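Local coordinates for protein glycoside Hydrolase Family 43_12 (Metagenome, PDB 7JVH) that probably hydrolyses glycosidic bonds in xylose- or arabinose-containing plant polysaccharides, as other family 43 glycoside hydrolases do, at residues L75-F80 and R334-L339; G59-P64 and P87-T92; G37-Y42 and G321-S326; C67-D72 and D133-I138; E368-T371 and G375-P378. All coordinates share one frame; numbering follows the deposited sequence.

Contact 3 opens first: residues 37-42, beside the strand that joins the C-terminal beta-sandwich, are met much later by residues 321-326 of the fifth propeller blade. Contact 2 (59-64 with 87-92) and contact 4 (67-72 with 133-138) are nested inside that long loop and cross each other; contact 2 fixes the entry loop against the first blade, and contact 4 joins the first blade to the second. Contact 1, opening at 75-80 and closing at 334-339, crosses contacts 2, 3 and 4 and brings the first and fifth blades together. Contact 5 (368-371 with 375-378) follows in series, a small local closure beyond the propeller whose Phe377 touches contact 2.

Contact 1: residues L75-F80 and R334-L339; sequences LVNSSF and RETFML
Asn77 and Thr336 turn their polar groups alike, CG of the one (chi1 -57°) and OG1 of the other (chi1 -67°) each lying beside its own backbone N, and this brings the two side chains together at a slant between the first and fifth blades of a five-bladed beta-propeller. Asn77 ND2 comes within 2.8 Å of Thr336 OG1. Each has a clear hydrogen bond to the loop 59-64, ND2 to the carbonyl of Pro62 and OG1 to that of Tyr61, so the loop is held by a side chain from either blade. Both polar atoms are buried, and these carbonyls satisfy them.

On the strand side of this pair the contact is apolar and loose, with Leu75 CD2 4.4 Å from Thr336 CG2. At the other end, beyond strand 72-76, Arg334 meets Phe80. The arginine chain bends at chi3, and its NH2 nears the ring obliquely while the ring's CZ lies in the guanidinium plane, the two planes standing 43° apart. NH2 also bonds to the carbonyl of Phe556, whose ring packs on Phe80, linking the propeller to the C-terminal sandwich. NH1 of Arg334 binds a glycerol, probably from the crystallisation liquor but perhaps marking a pocket. Two ring carbons share the approach of the arginine, NH2 lying 3.2 Å from Phe80 CZ and 3.5 Å from Phe80 CE2.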
# COMPACT_ATOMS: atom_id res chain seq x y z
N LEU A 75 12.15 -4.73 1.29
CA LEU A 75 11.09 -4.02 1.98
C LEU A 75 9.77 -4.32 1.29
O LEU A 75 9.70 -4.29 0.06
CB LEU A 75 11.38 -2.52 1.97
CG LEU A 75 10.26 -1.54 2.33
CD1 LEU A 75 10.08 -1.39 3.84
CD2 LEU A 75 10.54 -0.19 1.65
N VAL A 76 8.74 -4.62 2.08
CA VAL A 76 7.43 -5.00 1.57
C VAL A 76 6.30 -4.31 2.32
O VAL A 76 6.50 -3.80 3.43
CB VAL A 76 7.24 -6.52 1.58
CG1 VAL A 76 8.29 -7.20 0.71
CG2 VAL A 76 7.28 -7.08 3.00
N ASN A 77 5.11 -4.30 1.70
CA ASN A 77 3.93 -3.57 2.15
C ASN A 77 2.63 -4.37 1.94
O ASN A 77 2.56 -5.28 1.10
CB ASN A 77 3.82 -2.25 1.37
CG ASN A 77 5.07 -1.39 1.50
OD1 ASN A 77 5.96 -1.38 0.63
ND2 ASN A 77 5.14 -0.65 2.60
N SER A 78 1.60 -4.04 2.73
CA SER A 78 0.26 -4.56 2.55
C SER A 78 -0.35 -3.94 1.30
O SER A 78 0.09 -2.89 0.85
CB SER A 78 -0.61 -4.27 3.78
OG SER A 78 -0.53 -2.92 4.18
N SER A 79 -1.36 -4.61 0.73
CA SER A 79 -1.96 -4.22 -0.54
C SER A 79 -3.45 -4.50 -0.70
O SER A 79 -4.06 -4.08 -1.70
CB SER A 79 -1.19 -4.85 -1.70
OG SER A 79 -1.01 -6.24 -1.53
N PHE A 80 -4.03 -5.25 0.23
CA PHE A 80 -5.48 -5.46 0.30
C PHE A 80 -6.00 -6.15 -0.98
O PHE A 80 -5.52 -7.23 -1.31
CB PHE A 80 -6.13 -4.13 0.74
CG PHE A 80 -5.53 -3.62 2.02
CD1 PHE A 80 -5.98 -4.09 3.24
CD2 PHE A 80 -4.44 -2.78 2.00
CE1 PHE A 80 -5.41 -3.68 4.42
CE2 PHE A 80 -3.85 -2.38 3.21
CZ PHE A 80 -4.34 -2.84 4.41
N ARG A 334 -1.87 5.19 3.61
CA ARG A 334 -0.80 5.15 4.58
C ARG A 334 0.51 4.83 3.87
O ARG A 334 0.59 3.88 3.07
CB ARG A 334 -1.10 4.10 5.67
CG ARG A 334 -2.32 4.41 6.53
CD ARG A 334 -2.73 3.19 7.34
NE ARG A 334 -3.21 2.12 6.44
CZ ARG A 334 -3.33 0.84 6.75
NH1 ARG A 334 -3.04 0.39 7.98
NH2 ARG A 334 -3.76 0.00 5.83
N GLU A 335 1.54 5.63 4.17
CA GLU A 335 2.80 5.61 3.43
C GLU A 335 3.93 5.07 4.31
O GLU A 335 3.79 5.03 5.54
CB GLU A 335 3.12 7.02 2.96
CG GLU A 335 1.93 7.70 2.30
CD GLU A 335 2.22 9.10 1.84
OE1 GLU A 335 2.12 10.01 2.64
OE2 GLU A 335 2.50 9.28 0.64
N THR A 336 4.97 4.57 3.66
CA THR A 336 6.14 4.01 4.36
C THR A 336 7.13 5.12 4.67
O THR A 336 7.78 5.60 3.76
CB THR A 336 6.92 3.04 3.47
OG1 THR A 336 6.07 1.93 3.27
CG2 THR A 336 8.20 2.58 4.11
N PHE A 337 7.24 5.48 5.94
CA PHE A 337 8.18 6.52 6.39
C PHE A 337 9.42 5.86 6.96
O PHE A 337 9.37 4.70 7.30
CB PHE A 337 7.60 7.27 7.58
CG PHE A 337 6.50 8.22 7.22
CD1 PHE A 337 5.30 7.75 6.74
CD2 PHE A 337 6.67 9.58 7.36
CE1 PHE A 337 4.28 8.63 6.41
CE2 PHE A 337 5.66 10.45 7.03
CZ PHE A 337 4.47 9.97 6.56
N MSE A 338 10.51 6.60 7.09
CA MSE A 338 11.72 6.02 7.71
C MSE A 338 12.31 7.01 8.70
O MSE A 338 11.99 8.18 8.60
CB MSE A 338 12.75 5.57 6.68
CG MSE A 338 13.59 4.44 7.18
SE MSE A 338 15.08 4.07 6.05
CE MSE A 338 15.06 2.39 5.14
N LEU A 339 13.11 6.51 9.64
CA LEU A 339 13.78 7.31 10.68
C LEU A 339 15.02 6.55 11.14
O LEU A 339 15.03 5.33 11.05
CB LEU A 339 12.82 7.46 11.86
CG LEU A 339 11.88 8.66 11.84
CD1 LEU A 339 11.16 8.78 13.17
CD2 LEU A 339 12.63 9.93 11.54

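Contact 2: residues G59-P64 and P87-T92; sequences GCYPDP and PIFHST
Tyr61 meets Phe89 and Pro87 through one side of its ring, and the same atom, CE1, makes the nearest approach to both. Phe89 supplies the tight part of the contact. Its CZ lies 3.6 Å from Tyr61 CE1, and the rings form an offset edge-to-face pair, the edge of Phe89 toward the face of Tyr61, with centroids 5.7 Å apart and planes at 69°. Chi1 of Tyr61 (-69°) sets its ring beside the backbone N, from where CE1 reaches both partners. Pro87 then closes in at the tyrosine's edge, its CG 3.8 Å from Tyr61 CE1 and near the plane of that ring.

The looser side lies further along the strand. Beyond Phe89 the chain runs away from the loop toward the surface, where His90 is partly exposed and Thr92 is exposed. The loop itself has no regular structure and is held by polar bonds to other parts, Gly59 N to Glu335 and Asp63 OD2 to Ser78. A second aromatic neighbour, Phe377, meets Phe89 edge-to-face and extends the cluster toward the segment after the propeller.

Were Tyr61 replaced by an alanine, Phe89 would probably lose the ring face its edge points to and Pro87 its partner, opening a gap between loop and strand. With aromatic and proline carbons making every touch between them, the meeting of these two segments rests on shape and ring geometry rather than on charge.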
# COMPACT_ATOMS: atom_id res chain seq x y z
N GLY A 59 2.30 7.43 -1.34
CA GLY A 59 1.08 6.72 -1.69
C GLY A 59 0.88 5.47 -0.84
O GLY A 59 1.68 5.19 0.06
N CYS A 60 -0.17 4.71 -1.16
CA CYS A 60 -0.56 3.54 -0.37
C CYS A 60 0.53 2.46 -0.36
O CYS A 60 0.65 1.65 -1.30
CB CYS A 60 -1.87 2.93 -0.86
SG CYS A 60 -2.56 1.71 0.30
N TYR A 61 1.33 2.49 0.71
CA TYR A 61 2.34 1.48 1.00
C TYR A 61 2.37 1.30 2.51
O TYR A 61 3.30 1.74 3.18
CB TYR A 61 3.71 1.89 0.48
CG TYR A 61 3.78 1.89 -1.03
CD1 TYR A 61 4.06 0.72 -1.73
CD2 TYR A 61 3.54 3.05 -1.75
CE1 TYR A 61 4.12 0.72 -3.11
CE2 TYR A 61 3.61 3.05 -3.15
CZ TYR A 61 3.90 1.89 -3.82
OH TYR A 61 3.97 1.87 -5.19
N PRO A 62 1.31 0.69 3.10
CA PRO A 62 1.19 0.57 4.55
C PRO A 62 1.94 -0.62 5.14
O PRO A 62 2.52 -1.44 4.41
CB PRO A 62 -0.33 0.41 4.75
CG PRO A 62 -0.95 0.57 3.37
CD PRO A 62 0.12 0.17 2.42
N ASP A 63 1.95 -0.67 6.47
CA ASP A 63 2.48 -1.80 7.23
C ASP A 63 3.83 -2.25 6.67
O ASP A 63 3.97 -3.37 6.18
CB ASP A 63 1.47 -2.96 7.19
CG ASP A 63 0.08 -2.54 7.63
OD1 ASP A 63 -0.06 -1.95 8.73
OD2 ASP A 63 -0.88 -2.81 6.87
N PRO A 64 4.86 -1.39 6.70
CA PRO A 64 6.14 -1.72 6.07
C PRO A 64 6.92 -2.71 6.91
O PRO A 64 6.99 -2.57 8.14
CB PRO A 64 6.86 -0.37 6.03
CG PRO A 64 6.29 0.40 7.18
CD PRO A 64 4.86 -0.05 7.32
N PRO A 87 4.07 -5.38 -2.82
CA PRO A 87 5.19 -4.95 -3.65
C PRO A 87 6.46 -5.11 -2.84
O PRO A 87 6.41 -4.94 -1.62
CB PRO A 87 4.88 -3.48 -3.91
CG PRO A 87 4.03 -3.06 -2.76
CD PRO A 87 3.24 -4.26 -2.33
N ILE A 88 7.56 -5.48 -3.51
CA ILE A 88 8.83 -5.71 -2.84
C ILE A 88 9.94 -4.85 -3.45
O ILE A 88 10.17 -4.86 -4.67
CB ILE A 88 9.18 -7.21 -2.80
CG1 ILE A 88 10.55 -7.44 -2.14
CG2 ILE A 88 9.11 -7.84 -4.19
CD1 ILE A 88 10.76 -8.86 -1.65
N PHE A 89 10.61 -4.06 -2.59
CA PHE A 89 11.66 -3.13 -2.99
C PHE A 89 13.01 -3.61 -2.49
O PHE A 89 13.11 -4.16 -1.40
CB PHE A 89 11.35 -1.74 -2.44
CG PHE A 89 10.02 -1.18 -2.91
CD1 PHE A 89 8.87 -1.42 -2.18
CD2 PHE A 89 9.93 -0.44 -4.09
CE1 PHE A 89 7.64 -0.92 -2.59
CE2 PHE A 89 8.70 0.05 -4.52
CZ PHE A 89 7.56 -0.19 -3.77
N HIS A 90 14.05 -3.41 -3.31
CA HIS A 90 15.44 -3.75 -2.98
C HIS A 90 16.32 -2.51 -2.94
O HIS A 90 16.15 -1.61 -3.75
CB HIS A 90 15.98 -4.80 -3.96
CG HIS A 90 17.47 -4.93 -3.97
ND1 HIS A 90 18.27 -4.24 -4.86
CD2 HIS A 90 18.31 -5.68 -3.22
CE1 HIS A 90 19.54 -4.55 -4.64
NE2 HIS A 90 19.59 -5.43 -3.65
N SER A 91 17.25 -2.47 -1.99
CA SER A 91 18.19 -1.36 -1.80
C SER A 91 19.45 -1.81 -1.05
O SER A 91 19.38 -2.66 -0.16
CB SER A 91 17.51 -0.22 -1.04
OG SER A 91 18.41 0.83 -0.71
N THR A 92 20.60 -1.22 -1.41
CA THR A 92 21.85 -1.47 -0.71
C THR A 92 22.21 -0.37 0.28
O THR A 92 23.17 -0.51 1.02
CB THR A 92 23.02 -1.64 -1.70
OG1 THR A 92 23.09 -0.50 -2.55
CG2 THR A 92 22.83 -2.88 -2.54

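Contact 3: residues G37-Y42 and G321-S326; sequences GEDDIY and GIRPNS
Arg323 NH1 donates a nearly straight hydrogen bond to Asp39 OD2, 3.1 Å long with an angle of 163° at the hydrogen, and the charges make it a salt bridge. The acceptor lies in the guanidinium plane, but the donor comes from above the carboxylate, 47° out of its plane, so the two flat groups do not pair side by side. Each charge has another firm partner: OD1 of Asp39 accepts from Lys442 N, while Arg323 NE bridges to Glu335 and its NH2 reaches the carbonyl of Gln439. With all three nitrogens engaged, the guanidinium is fixed in rotation.

Tyr42 approaches from a different direction. Its hydroxyl sits over the centre of one guanidinium face, with OH 3.6 Å from Arg323 CZ, and the ring is inclined to the guanidinium rather than stacked on it. The arginine chain bends at chi3 (-81°) to turn its edge to the aspartate and a face to the tyrosine hydroxyl. Ile41 CG2 rests over one face of Tyr42.

A leucine in place of Arg323 would probably leave the buried carboxylates of Asp39 and Glu335 short of a positive mate and the tyrosine hydroxyl without the flat group beneath it. Asp39 stands at the N-cap position of the short helix 40-43, though its side chain makes no capping bond. The buried ion-pair network, drawing on the fifth blade and on residues at and just before strand 442-451 of the sandwich, is an interdomain junction between a five-bladed propeller and its accompanying beta-sandwich.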
# COMPACT_ATOMS: atom_id res chain seq x y z
N GLY A 37 3.27 14.66 -9.75
CA GLY A 37 3.07 15.07 -8.36
C GLY A 37 3.47 16.52 -8.20
O GLY A 37 4.45 16.95 -8.82
N GLU A 38 2.71 17.27 -7.40
CA GLU A 38 2.83 18.73 -7.28
C GLU A 38 2.50 19.16 -5.85
O GLU A 38 1.72 20.10 -5.64
CB GLU A 38 1.88 19.47 -8.25
CG GLU A 38 1.96 19.08 -9.72
CD GLU A 38 0.66 19.41 -10.49
OE1 GLU A 38 -0.44 19.00 -10.07
OE2 GLU A 38 0.74 20.07 -11.54
N ASP A 39 3.08 18.48 -4.86
CA ASP A 39 2.86 18.82 -3.47
C ASP A 39 3.68 20.02 -3.00
O ASP A 39 4.86 20.19 -3.37
CB ASP A 39 3.12 17.61 -2.56
CG ASP A 39 1.93 16.66 -2.51
OD1 ASP A 39 0.77 17.12 -2.77
OD2 ASP A 39 2.16 15.45 -2.20
N ASP A 40 3.02 20.87 -2.19
CA ASP A 40 3.58 22.07 -1.62
C ASP A 40 4.85 21.79 -0.79
O ASP A 40 5.85 22.50 -0.92
CB ASP A 40 2.54 22.75 -0.72
CG ASP A 40 1.33 23.22 -1.48
OD1 ASP A 40 1.36 23.33 -2.73
OD2 ASP A 40 0.31 23.51 -0.83
N ILE A 41 4.79 20.75 0.04
CA ILE A 41 5.82 20.45 1.02
C ILE A 41 7.22 20.27 0.40
O ILE A 41 8.22 20.68 0.98
CB ILE A 41 5.44 19.21 1.89
CG1 ILE A 41 6.26 19.17 3.18
CG2 ILE A 41 5.61 17.92 1.11
CD1 ILE A 41 5.87 20.24 4.17
N TYR A 42 7.27 19.64 -0.78
CA TYR A 42 8.52 19.34 -1.46
C TYR A 42 9.05 20.59 -2.16
O TYR A 42 10.27 20.84 -2.15
CB TYR A 42 8.34 18.22 -2.48
CG TYR A 42 7.81 16.94 -1.87
CD1 TYR A 42 8.51 16.29 -0.88
CD2 TYR A 42 6.59 16.38 -2.29
CE1 TYR A 42 8.05 15.13 -0.32
CE2 TYR A 42 6.11 15.21 -1.72
CZ TYR A 42 6.85 14.59 -0.74
OH TYR A 42 6.40 13.43 -0.17
N GLY A 321 2.47 6.11 8.07
CA GLY A 321 1.88 7.37 8.46
C GLY A 321 1.04 7.86 7.32
O GLY A 321 1.07 7.29 6.23
N ILE A 322 0.25 8.90 7.59
CA ILE A 322 -0.50 9.63 6.60
C ILE A 322 -0.06 11.10 6.54
O ILE A 322 0.31 11.69 7.56
CB ILE A 322 -2.01 9.58 6.91
CG1 ILE A 322 -2.34 10.30 8.22
CG2 ILE A 322 -2.48 8.15 7.00
CD1 ILE A 322 -3.85 10.49 8.40
N ARG A 323 -0.09 11.70 5.35
CA ARG A 323 0.04 13.14 5.20
C ARG A 323 -1.34 13.69 4.84
O ARG A 323 -1.67 13.74 3.66
CB ARG A 323 1.10 13.50 4.14
CG ARG A 323 2.48 12.94 4.35
CD ARG A 323 3.43 13.27 3.21
NE ARG A 323 3.30 12.41 2.04
CZ ARG A 323 2.96 12.81 0.81
NH1 ARG A 323 2.72 14.09 0.52
NH2 ARG A 323 2.83 11.91 -0.17
N PRO A 324 -2.15 14.16 5.81
CA PRO A 324 -3.50 14.66 5.50
C PRO A 324 -3.50 16.03 4.81
O PRO A 324 -2.50 16.75 4.88
CB PRO A 324 -4.16 14.80 6.89
CG PRO A 324 -2.96 15.04 7.80
CD PRO A 324 -1.81 14.24 7.24
N ASN A 325 -4.62 16.37 4.16
CA ASN A 325 -4.80 17.67 3.51
C ASN A 325 -5.29 18.68 4.54
O ASN A 325 -5.38 18.36 5.72
CB ASN A 325 -5.75 17.57 2.29
CG ASN A 325 -7.21 17.46 2.67
OD1 ASN A 325 -7.54 17.17 3.81
ND2 ASN A 325 -8.09 17.71 1.70
N SER A 326 -5.59 19.90 4.09
CA SER A 326 -5.99 21.00 4.98
C SER A 326 -7.26 20.72 5.80
O SER A 326 -7.47 21.36 6.83
CB SER A 326 -6.17 22.30 4.18
OG SER A 326 -7.16 22.17 3.19

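Contact 4: residues C67-D72 and D133-I138; sequences CRKGDD and DTFYMI
Lys69 and Cys67, on a strand of the first propeller blade, face Asp133 and Phe135 of the second, and the contact divides into ionic, apolar and backbone parts. The ionic part is a salt bridge between Lys69 NZ and Asp133 OD1, 3.2 Å apart and only a weak hydrogen bond. The same carboxylate oxygen is also hydrogen-bonded to the hydroxyl of Tyr128, its stronger partner. The lysine reaches it with every torsion stretched out, CG turned opposite the backbone N (chi1 -180°).

On its way that extended chain crosses Phe135 at about a right angle. Lys69 CD approaches Phe135 CZ to 3.5 Å, and Lys69 CB lies 3.8 Å from the same ring carbon. Cys67 adds a sulfur-aromatic contact at the ring's edge, SG being 4.2 Å from Phe135 CE2 and close to the ring plane. Tyr74 meets Phe135 edge-to-face, so a neighbouring strand of the first blade shares the ring.

A turn and a bulge shape the backbone. Residues Lys69 to Asp72 form a type II' beta turn with Gly70 in its second position, and Arg68 NE bonds to Gly70 O at 2.6 Å, bent to 131° at the hydrogen. Across the contact, Asp133 and Thr134 both face Asn129 in a G1 beta bulge. Between the blades, then, the lysine does two jobs: its methylene groups pack against an aromatic ring, while its ammonium end adds a weak ionic tie.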
# COMPACT_ATOMS: atom_id res chain seq x y z
N CYS A 67 13.83 -6.59 5.93
CA CYS A 67 14.83 -7.55 6.33
C CYS A 67 16.14 -7.29 5.56
O CYS A 67 16.15 -6.57 4.56
CB CYS A 67 14.33 -8.95 6.07
SG CYS A 67 14.38 -9.45 4.35
N ARG A 68 17.23 -7.91 6.04
CA ARG A 68 18.54 -7.79 5.42
C ARG A 68 19.20 -9.15 5.23
O ARG A 68 19.16 -10.00 6.12
CB ARG A 68 19.44 -6.90 6.27
CG ARG A 68 20.84 -6.70 5.70
CD ARG A 68 21.63 -5.69 6.53
NE ARG A 68 23.07 -5.93 6.38
CZ ARG A 68 24.02 -5.13 6.84
NH1 ARG A 68 23.72 -4.02 7.53
NH2 ARG A 68 25.29 -5.43 6.63
N LYS A 69 19.80 -9.34 4.05
CA LYS A 69 20.75 -10.41 3.77
C LYS A 69 22.01 -9.78 3.17
O LYS A 69 21.95 -9.21 2.07
CB LYS A 69 20.15 -11.43 2.80
CG LYS A 69 21.09 -12.57 2.47
CD LYS A 69 20.61 -13.38 1.30
CE LYS A 69 21.58 -14.50 1.00
NZ LYS A 69 21.16 -15.25 -0.22
N GLY A 70 23.12 -9.86 3.90
CA GLY A 70 24.40 -9.29 3.48
C GLY A 70 24.31 -7.79 3.23
O GLY A 70 23.90 -7.03 4.12
N ASP A 71 24.67 -7.38 2.01
CA ASP A 71 24.58 -5.98 1.57
C ASP A 71 23.19 -5.56 1.12
O ASP A 71 22.98 -4.37 0.86
CB ASP A 71 25.56 -5.71 0.42
CG ASP A 71 27.00 -5.92 0.81
OD1 ASP A 71 27.31 -5.91 2.02
OD2 ASP A 71 27.83 -6.09 -0.12
N ASP A 72 22.26 -6.52 1.01
CA ASP A 72 20.95 -6.31 0.39
C ASP A 72 19.79 -6.19 1.39
O ASP A 72 19.65 -7.03 2.29
CB ASP A 72 20.66 -7.46 -0.58
CG ASP A 72 21.61 -7.48 -1.74
OD1 ASP A 72 21.71 -6.45 -2.43
OD2 ASP A 72 22.24 -8.54 -1.96
N ASP A 133 19.39 -20.10 5.08
CA ASP A 133 19.56 -19.25 3.91
C ASP A 133 18.27 -19.13 3.07
O ASP A 133 18.28 -19.32 1.85
CB ASP A 133 20.76 -19.75 3.06
CG ASP A 133 21.16 -18.80 1.95
OD1 ASP A 133 20.84 -17.59 2.01
OD2 ASP A 133 21.81 -19.27 1.00
N THR A 134 17.16 -18.82 3.75
CA THR A 134 15.83 -18.83 3.16
C THR A 134 15.05 -17.60 3.55
O THR A 134 15.12 -17.17 4.70
CB THR A 134 15.00 -20.07 3.60
OG1 THR A 134 15.77 -21.27 3.41
CG2 THR A 134 13.71 -20.17 2.77
N PHE A 135 14.31 -17.06 2.58
CA PHE A 135 13.42 -15.91 2.79
C PHE A 135 11.99 -16.39 3.09
O PHE A 135 11.57 -17.47 2.67
CB PHE A 135 13.43 -14.99 1.57
CG PHE A 135 14.73 -14.24 1.38
CD1 PHE A 135 15.81 -14.84 0.70
CD2 PHE A 135 14.88 -12.95 1.85
CE1 PHE A 135 17.00 -14.15 0.53
CE2 PHE A 135 16.07 -12.26 1.67
CZ PHE A 135 17.13 -12.86 1.01
N TYR A 136 11.25 -15.55 3.82
CA TYR A 136 9.89 -15.81 4.30
C TYR A 136 9.07 -14.53 4.17
O TYR A 136 9.47 -13.47 4.65
CB TYR A 136 9.93 -16.23 5.77
CG TYR A 136 10.52 -17.59 6.03
CD1 TYR A 136 11.89 -17.77 6.24
CD2 TYR A 136 9.70 -18.71 6.08
CE1 TYR A 136 12.41 -19.02 6.48
CE2 TYR A 136 10.21 -19.98 6.33
CZ TYR A 136 11.58 -20.13 6.53
OH TYR A 136 12.11 -21.37 6.77
N MSE A 137 7.92 -14.63 3.50
CA MSE A 137 6.93 -13.56 3.51
C MSE A 137 5.66 -14.11 4.16
O MSE A 137 4.98 -14.97 3.59
CB MSE A 137 6.66 -13.07 2.08
CG MSE A 137 6.06 -11.68 2.01
SE MSE A 137 4.22 -11.64 2.64
CE MSE A 137 4.43 -10.71 4.29
N ILE A 138 5.35 -13.62 5.37
CA ILE A 138 4.22 -14.11 6.14
C ILE A 138 3.18 -12.99 6.38
O ILE A 138 3.52 -11.89 6.79
CB ILE A 138 4.68 -14.73 7.48
CG1 ILE A 138 3.54 -15.47 8.17
CG2 ILE A 138 5.25 -13.68 8.42
CD1 ILE A 138 3.97 -16.22 9.42

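Contact 5: residues E368-T371 and G375-P378; sequences ENKT and GFFP
Thr371 and Pro378 bring the backbone back on itself, their CA atoms 4.9 Å apart, so that two irregular segments within one loop lie against each other. Backbone atoms lead the contact: Lys370 O rests 3.4 Å from Phe376 CB, and Phe377 O lies 3.6 Å from Thr371 CA. The Phe376 ring then passes obliquely to the lysine chain. Its CD2 touches Lys370 CB at 3.9 Å, and a bend at chi3 (-74°) curls the lysine so that CE also reaches the ring at CE2.

Polar order is kept within residues 368-371. Asn369 OD1 accepts twice, from Thr371 N (3.2 Å, 154° at the hydrogen) in an Asx turn and from Thr371 OG1 at 2.6 Å. Chi1 of 59° places that hydroxyl between the threonine's own N and carbonyl carbon, within range of the same oxygen. Asn96, outside the loop, pairs with the backbone of Glu368 and Lys370, tying it to the propeller. Across the two segments no polar pairing is seen, so they meet through van der Waals contact, while the Asx turn orders the first of them.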
# COMPACT_ATOMS: atom_id res chain seq x y z
N GLU A 368 24.37 9.04 -1.81
CA GLU A 368 23.82 10.17 -2.60
C GLU A 368 22.39 9.83 -3.04
O GLU A 368 22.10 8.66 -3.27
CB GLU A 368 24.72 10.53 -3.78
CG GLU A 368 25.47 9.36 -4.36
CD GLU A 368 26.57 9.71 -5.35
OE1 GLU A 368 26.33 9.58 -6.56
OE2 GLU A 368 27.66 10.11 -4.91
N ASN A 369 21.57 10.86 -3.15
CA ASN A 369 20.14 10.75 -3.51
C ASN A 369 19.95 10.51 -5.01
O ASN A 369 20.10 11.46 -5.77
CB ASN A 369 19.42 12.01 -3.05
CG ASN A 369 17.94 11.81 -2.88
OD1 ASN A 369 17.30 11.25 -3.74
ND2 ASN A 369 17.40 12.29 -1.78
N LYS A 370 19.62 9.29 -5.39
CA LYS A 370 19.35 8.92 -6.77
C LYS A 370 17.87 8.60 -6.99
O LYS A 370 17.51 7.99 -7.99
CB LYS A 370 20.25 7.74 -7.17
CG LYS A 370 21.72 8.07 -7.06
CD LYS A 370 22.63 6.92 -7.50
CE LYS A 370 22.69 5.80 -6.46
NZ LYS A 370 23.84 4.89 -6.71
N THR A 371 17.00 9.03 -6.07
CA THR A 371 15.57 8.78 -6.17
C THR A 371 15.06 9.37 -7.49
O THR A 371 15.44 10.47 -7.87
CB THR A 371 14.78 9.36 -4.99
OG1 THR A 371 14.99 10.78 -4.91
CG2 THR A 371 15.21 8.71 -3.67
N GLY A 375 16.86 3.47 -12.56
CA GLY A 375 15.69 2.61 -12.35
C GLY A 375 15.20 2.69 -10.93
O GLY A 375 14.45 1.81 -10.53
N PHE A 376 15.59 3.74 -10.21
CA PHE A 376 15.22 3.90 -8.79
C PHE A 376 13.82 4.48 -8.67
O PHE A 376 13.41 5.26 -9.50
CB PHE A 376 16.21 4.81 -8.08
CG PHE A 376 17.50 4.11 -7.78
CD1 PHE A 376 17.54 3.09 -6.85
CD2 PHE A 376 18.66 4.43 -8.46
CE1 PHE A 376 18.73 2.43 -6.59
CE2 PHE A 376 19.83 3.77 -8.19
CZ PHE A 376 19.87 2.77 -7.26
N PHE A 377 13.15 4.07 -7.60
CA PHE A 377 11.81 4.50 -7.28
C PHE A 377 11.83 6.01 -7.02
O PHE A 377 12.75 6.50 -6.37
CB PHE A 377 11.33 3.73 -6.05
CG PHE A 377 9.84 3.71 -5.86
CD1 PHE A 377 9.03 3.03 -6.76
CD2 PHE A 377 9.25 4.33 -4.77
CE1 PHE A 377 7.65 2.99 -6.58
CE2 PHE A 377 7.87 4.32 -4.60
CZ PHE A 377 7.07 3.63 -5.50
N PRO A 378 10.83 6.78 -7.50
CA PRO A 378 10.83 8.24 -7.34
C PRO A 378 10.50 8.69 -5.94
O PRO A 378 10.12 7.87 -5.12
CB PRO A 378 9.74 8.69 -8.31
CG PRO A 378 8.78 7.54 -8.34
CD PRO A 378 9.63 6.30 -8.22